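PDB 3LP9: LS-24 from Lathyrus sativus, which probably binds hemin as a monomer and spermine as a dimer, with a possible role in oxidative stress response and polyamine biosynthesis. Local coordinates for residues D106-F111 with G146-V151; Y187-D192 with R212-Y217. All coordinates share one frame; numbering follows the deposited sequence.

The chain is a four-bladed hemopexin propeller, and the two contacts sit on opposite sides of its centre, 30 Å apart between their own centres and about 14 Å at their nearest atoms. Interaction 1 joins neighbouring blades: 106-111 follows the last strand of the second, 146-151 turns into an outermost strand of the third. Interaction 2 stays within the fourth blade. The calcium ion, held by Asn7, Asp65, Asp121 and Asp175, lies between them, about 13 Å from the side chain of Phe111 in interaction 1 and about 9 Å from that of Phe189 in interaction 2. Neither contact supplies a calcium ligand, but Asp191 N in interaction 2 hydrogen-bonds to Asp175.

Interaction 1 of 2, residues D106-F111 with G146-V151; sequences DVFPFF and GSNSMV
Two backbones that share no backbone hydrogen bond come together here, with Phe108 CA 6.9 Å from Asn148 CA and Phe110 CA 6.7 Å from Ser149 CA. Asn148 reaches across. Its CG stands anti to the backbone N (chi1 -161°), which carries the amide to the end of helix 104-107, where Asn148 ND2 donates to Val107 O at 3.1 Å. The bond is nearly straight (160° at the hydrogen) and lies in the carbonyl plane. At the other end of the amide, Asn148 OD1 sits at two ring edges, 3.3 Å from Phe108 CD1 and 3.6 Å from Phe110 CE1. The Phe110 ring is turned 76° from the amide plane and has Ser149 C over one face and Phe108 C over the other. Met150 comes in obliquely, its CG 3.4 Å from Phe110 CD2; Met150 SD lies 5.1 Å from the Phe110 ring centroid, a Met-aromatic contact. Asn148 and Ser149 form a G1 beta bulge facing Asp144, at the turn into strand 149-157. Phe110 CE2 lies over the centre of one face of the Phe111 ring, which also stacks on Phe116. One amide thus meets a helix-end carbonyl with its N-H and, with its oxygen, two C-H ring edges whose slight positive charge probably suits it.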
loop_
_atom_site.group_PDB
_atom_site.type_symbol
_atom_site.label_atom_id
_atom_site.label_comp_id
_atom_site.label_asym_id
_atom_site.label_seq_id
_atom_site.Cartn_x
_atom_site.Cartn_y
_atom_site.Cartn_z
ATOM N N ASP A 106 6.549 1.149 -10.697
ATOM C CA ASP A 106 7.152 2.434 -10.631
ATOM C C ASP A 106 8.604 2.398 -10.112
ATOM O O ASP A 106 9.460 3.154 -10.593
ATOM C CB ASP A 106 6.152 3.375 -9.911
ATOM C CG ASP A 106 6.803 4.339 -8.898
ATOM O OD1 ASP A 106 7.595 5.314 -9.220
ATOM O OD2 ASP A 106 6.422 4.154 -7.711
ATOM N N VAL A 107 8.949 1.473 -9.213
ATOM C CA VAL A 107 10.376 1.352 -8.806
ATOM C C VAL A 107 11.132 0.598 -9.888
ATOM O O VAL A 107 12.325 0.919 -10.195
ATOM C CB VAL A 107 10.552 0.613 -7.467
ATOM C CG1 VAL A 107 12.050 0.246 -7.228
ATOM C CG2 VAL A 107 9.986 1.460 -6.320
ATOM N N PHE A 108 10.442 -0.390 -10.465
ATOM C CA PHE A 108 10.975 -1.159 -11.574
ATOM C C PHE A 108 10.155 -0.954 -12.834
ATOM O O PHE A 108 9.344 -1.806 -13.139
ATOM C CB PHE A 108 11.023 -2.656 -11.207
ATOM C CG PHE A 108 11.774 -2.950 -9.945
ATOM C CD1 PHE A 108 13.169 -2.856 -9.906
ATOM C CD2 PHE A 108 11.093 -3.326 -8.789
ATOM C CE1 PHE A 108 13.896 -3.120 -8.727
ATOM C CE2 PHE A 108 11.807 -3.604 -7.586
ATOM C CZ PHE A 108 13.195 -3.482 -7.562
ATOM N N PRO A 109 10.359 0.183 -13.572
ATOM C CA PRO A 109 9.466 0.458 -14.701
ATOM C C PRO A 109 9.347 -0.690 -15.731
ATOM O O PRO A 109 8.247 -0.953 -16.255
ATOM C CB PRO A 109 10.042 1.780 -15.296
ATOM C CG PRO A 109 10.633 2.455 -14.051
ATOM C CD PRO A 109 11.321 1.295 -13.373
ATOM N N PHE A 110 10.483 -1.342 -16.028
ATOM C CA PHE A 110 10.522 -2.421 -17.033
ATOM C C PHE A 110 9.514 -3.550 -16.737
ATOM O O PHE A 110 9.347 -4.465 -17.571
ATOM C CB PHE A 110 11.939 -3.027 -17.152
ATOM C CG PHE A 110 12.495 -3.505 -15.850
ATOM C CD1 PHE A 110 13.299 -2.693 -15.097
ATOM C CD2 PHE A 110 12.182 -4.750 -15.364
ATOM C CE1 PHE A 110 13.769 -3.121 -13.872
ATOM C CE2 PHE A 110 12.641 -5.185 -14.157
ATOM C CZ PHE A 110 13.426 -4.379 -13.389
ATOM N N PHE A 111 8.850 -3.493 -15.568
ATOM C CA PHE A 111 7.913 -4.517 -15.154
ATOM C C PHE A 111 6.511 -4.132 -15.470
ATOM O O PHE A 111 5.629 -4.979 -15.440
ATOM C CB PHE A 111 8.005 -4.820 -13.659
ATOM C CG PHE A 111 8.932 -5.960 -13.328
ATOM C CD1 PHE A 111 9.315 -6.870 -14.304
ATOM C CD2 PHE A 111 9.462 -6.087 -12.061
ATOM C CE1 PHE A 111 10.217 -7.892 -14.029
ATOM C CE2 PHE A 111 10.345 -7.093 -11.759
ATOM C CZ PHE A 111 10.726 -8.013 -12.737
ATOM N N GLY A 146 21.527 -2.131 -10.323
ATOM C CA GLY A 146 22.337 -0.924 -10.449
ATOM C C GLY A 146 21.916 -0.144 -11.675
ATOM O O GLY A 146 21.773 1.072 -11.637
ATOM N N SER A 147 21.741 -0.854 -12.789
ATOM C CA SER A 147 21.268 -0.244 -14.046
ATOM C C SER A 147 19.748 -0.183 -14.053
ATOM O O SER A 147 19.143 0.564 -14.835
ATOM C CB SER A 147 21.729 -1.034 -15.250
ATOM O OG SER A 147 20.912 -2.185 -15.459
ATOM N N ASN A 148 19.137 -0.969 -13.168
ATOM C CA ASN A 148 17.686 -1.007 -13.033
ATOM C C ASN A 148 17.130 -1.396 -14.387
ATOM O O ASN A 148 16.356 -0.662 -14.967
ATOM C CB ASN A 148 17.078 0.334 -12.526
ATOM C CG ASN A 148 15.669 0.155 -11.959
ATOM O OD1 ASN A 148 15.337 -0.952 -11.488
ATOM N ND2 ASN A 148 14.843 1.209 -11.979
ATOM N N SER A 149 17.527 -2.573 -14.868
ATOM C CA SER A 149 17.121 -3.049 -16.182
ATOM C C SER A 149 17.047 -4.582 -16.155
ATOM O O SER A 149 17.449 -5.219 -15.178
ATOM C CB SER A 149 18.150 -2.637 -17.223
ATOM O OG SER A 149 19.352 -3.377 -17.019
ATOM N N MET A 150 16.513 -5.129 -17.255
ATOM C CA MET A 150 16.412 -6.543 -17.504
ATOM C C MET A 150 17.676 -7.049 -18.196
ATOM O O MET A 150 18.031 -6.555 -19.277
ATOM C CB MET A 150 15.192 -6.831 -18.369
ATOM C CG MET A 150 13.845 -6.514 -17.736
ATOM S SD MET A 150 12.722 -7.945 -17.758
ATOM C CE MET A 150 12.288 -7.960 -19.469
ATOM N N VAL A 151 18.372 -8.028 -17.606
ATOM C CA VAL A 151 19.606 -8.478 -18.240
ATOM C C VAL A 151 19.260 -9.328 -19.495
ATOM O O VAL A 151 19.631 -8.988 -20.648
ATOM C CB VAL A 151 20.513 -9.254 -17.258
ATOM C CG1 VAL A 151 21.799 -9.683 -17.965
ATOM C CG2 VAL A 151 20.804 -8.378 -16.004
#

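Interaction 2 of 2, residues Y187-D192 with R212-Y217; sequences YFFKDD and REIVDY
Tyr187 and Tyr217 meet through their hydroxyls, OH to OH at 2.9 Å in a hydrogen bond that either could donate. The two side chains cross at about a right angle, and Tyr187 OH lies in the plane of the Tyr217 ring at its edge. Behind the hydroxyls, Tyr187 CE1 packs 3.7 Å from Tyr217 CE2. With chi1 at -175°, the Tyr217 ring swings out opposite its own amide nitrogen and toward Tyr187; it also stacks on Tyr194. Deeper in, the buried Ile214 sends CD1 to 4.0 Å from Phe189 CD1 and to 3.5 Å from Asp191 O. All this belongs to one blade of the hemopexin propeller: 185-190 is an inner strand, 212-213 an outermost one, and Glu213 holds the N-cap position of helix 214-217, its carbonyl O taking the N-H of both Asp216 and Tyr217. Asp192 O takes the N-H of Ile214 N at 3.1 Å, with the donor above the carbonyl plane, and accepts from a water that in turn accepts the N-H of Val215. Beyond this bridge the contact is looser and partly exposed. There the side chains run side by side, Asp192 OD2 3.3 Å from Glu213 OE2, two acceptors with carboxylate planes 75° apart; such closeness may raise the pKa of one of them.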
loop_
_atom_site.group_PDB
_atom_site.type_symbol
_atom_site.label_atom_id
_atom_site.label_comp_id
_atom_site.label_asym_id
_atom_site.label_seq_id
_atom_site.Cartn_x
_atom_site.Cartn_y
_atom_site.Cartn_z
ATOM N N TYR A 187 18.213 -21.763 -2.520
ATOM C CA TYR A 187 17.143 -22.492 -1.917
ATOM C C TYR A 187 15.850 -21.995 -2.500
ATOM O O TYR A 187 15.626 -20.799 -2.599
ATOM C CB TYR A 187 17.127 -22.330 -0.376
ATOM C CG TYR A 187 18.219 -23.019 0.365
ATOM C CD1 TYR A 187 18.220 -24.393 0.507
ATOM C CD2 TYR A 187 19.284 -22.290 0.928
ATOM C CE1 TYR A 187 19.255 -25.051 1.179
ATOM C CE2 TYR A 187 20.303 -22.908 1.612
ATOM C CZ TYR A 187 20.298 -24.288 1.719
ATOM O OH TYR A 187 21.317 -24.901 2.354
ATOM N N PHE A 188 14.986 -22.927 -2.878
ATOM C CA PHE A 188 13.630 -22.654 -3.437
ATOM C C PHE A 188 12.669 -23.360 -2.541
ATOM O O PHE A 188 12.888 -24.523 -2.175
ATOM C CB PHE A 188 13.475 -23.192 -4.907
ATOM C CG PHE A 188 14.334 -22.466 -5.908
ATOM C CD1 PHE A 188 13.840 -21.330 -6.589
ATOM C CD2 PHE A 188 15.653 -22.870 -6.145
ATOM C CE1 PHE A 188 14.666 -20.626 -7.463
ATOM C CE2 PHE A 188 16.449 -22.180 -7.032
ATOM C CZ PHE A 188 15.935 -21.052 -7.698
ATOM N N PHE A 189 11.596 -22.669 -2.167
ATOM C CA PHE A 189 10.568 -23.290 -1.317
ATOM C C PHE A 189 9.242 -23.308 -2.071
ATOM O O PHE A 189 8.959 -22.447 -2.932
ATOM C CB PHE A 189 10.378 -22.514 0.001
ATOM C CG PHE A 189 11.648 -22.325 0.816
ATOM C CD1 PHE A 189 12.310 -23.415 1.409
ATOM C CD2 PHE A 189 12.186 -21.046 0.997
ATOM C CE1 PHE A 189 13.473 -23.229 2.158
ATOM C CE2 PHE A 189 13.358 -20.836 1.755
ATOM C CZ PHE A 189 13.998 -21.955 2.349
ATOM N N LYS A 190 8.431 -24.282 -1.706
ATOM C CA LYS A 190 7.128 -24.470 -2.290
ATOM C C LYS A 190 6.413 -25.425 -1.377
ATOM O O LYS A 190 6.858 -26.594 -1.176
ATOM C CB LYS A 190 7.231 -25.056 -3.695
ATOM C CG LYS A 190 5.905 -25.264 -4.319
ATOM C CD LYS A 190 5.879 -24.504 -5.585
ATOM C CE LYS A 190 4.624 -24.767 -6.326
ATOM N NZ LYS A 190 4.778 -24.306 -7.719
ATOM N N ASP A 191 5.347 -24.928 -0.777
ATOM C CA ASP A 191 4.586 -25.702 0.239
ATOM C C ASP A 191 5.546 -26.199 1.318
ATOM O O ASP A 191 6.284 -25.404 1.883
ATOM C CB ASP A 191 3.780 -26.865 -0.389
ATOM C CG ASP A 191 3.092 -26.445 -1.685
ATOM O OD1 ASP A 191 2.491 -25.336 -1.684
ATOM O OD2 ASP A 191 3.197 -27.179 -2.710
ATOM N N ASP A 192 5.472 -27.486 1.647
ATOM C CA ASP A 192 6.317 -28.136 2.679
ATOM C C ASP A 192 7.620 -28.681 2.123
ATOM O O ASP A 192 8.288 -29.427 2.809
ATOM C CB ASP A 192 5.557 -29.285 3.371
ATOM C CG ASP A 192 5.029 -30.338 2.393
ATOM O OD1 ASP A 192 4.622 -30.026 1.242
ATOM O OD2 ASP A 192 5.037 -31.507 2.780
ATOM N N ARG A 212 12.989 -32.268 -1.145
ATOM C CA ARG A 212 12.681 -32.831 0.160
ATOM C C ARG A 212 11.810 -31.933 0.972
ATOM O O ARG A 212 11.325 -30.879 0.507
ATOM C CB ARG A 212 13.979 -33.182 0.901
ATOM C CG ARG A 212 14.755 -34.388 0.344
ATOM C CD ARG A 212 16.249 -34.253 0.467
ATOM N NE ARG A 212 16.977 -35.394 -0.099
ATOM C CZ ARG A 212 17.094 -36.577 0.496
ATOM N NH1 ARG A 212 16.517 -36.774 1.702
ATOM N NH2 ARG A 212 17.726 -37.570 -0.124
ATOM N N GLU A 213 11.576 -32.355 2.205
ATOM C CA GLU A 213 10.742 -31.623 3.146
ATOM C C GLU A 213 11.567 -30.713 3.987
ATOM O O GLU A 213 12.625 -31.104 4.463
ATOM C CB GLU A 213 9.949 -32.568 4.011
ATOM C CG GLU A 213 9.366 -33.619 3.190
ATOM C CD GLU A 213 7.918 -33.845 3.433
ATOM O OE1 GLU A 213 7.540 -33.851 4.624
ATOM O OE2 GLU A 213 7.145 -34.073 2.442
ATOM N N ILE A 214 11.066 -29.464 4.081
ATOM C CA ILE A 214 11.668 -28.352 4.809
ATOM C C ILE A 214 12.124 -28.740 6.259
ATOM O O ILE A 214 13.298 -28.537 6.625
ATOM C CB ILE A 214 10.683 -27.109 4.833
ATOM C CG1 ILE A 214 10.534 -26.480 3.429
ATOM C CG2 ILE A 214 11.178 -26.079 5.812
ATOM C CD1 ILE A 214 9.434 -25.506 3.329
ATOM N N VAL A 215 11.205 -29.352 7.021
ATOM C CA VAL A 215 11.391 -29.730 8.441
ATOM C C VAL A 215 12.244 -30.989 8.645
ATOM O O VAL A 215 12.655 -31.267 9.763
ATOM C CB VAL A 215 9.984 -29.821 9.226
ATOM C CG1 VAL A 215 9.218 -28.496 9.059
ATOM C CG2 VAL A 215 9.114 -30.942 8.732
ATOM N N ASP A 216 12.494 -31.740 7.564
ATOM C CA ASP A 216 13.373 -32.906 7.567
ATOM C C ASP A 216 14.783 -32.398 7.517
ATOM O O ASP A 216 15.676 -32.935 8.170
ATOM C CB ASP A 216 13.122 -33.766 6.342
ATOM C CG ASP A 216 11.886 -34.628 6.492
ATOM O OD1 ASP A 216 11.451 -34.830 7.638
ATOM O OD2 ASP A 216 11.316 -35.097 5.463
ATOM N N TYR A 217 14.948 -31.337 6.739
ATOM C CA TYR A 217 16.232 -30.689 6.484
ATOM C C TYR A 217 16.640 -29.729 7.603
ATOM O O TYR A 217 17.807 -29.635 7.958
ATOM C CB TYR A 217 16.188 -29.954 5.118
ATOM C CG TYR A 217 17.486 -29.342 4.671
ATOM C CD1 TYR A 217 18.595 -30.121 4.368
ATOM C CD2 TYR A 217 17.594 -27.970 4.463
ATOM C CE1 TYR A 217 19.763 -29.526 3.919
ATOM C CE2 TYR A 217 18.760 -27.425 4.027
ATOM C CZ TYR A 217 19.828 -28.188 3.790
ATOM O OH TYR A 217 21.003 -27.568 3.373
HETATM O O HOH W 1 8.411 -29.544 5.603
#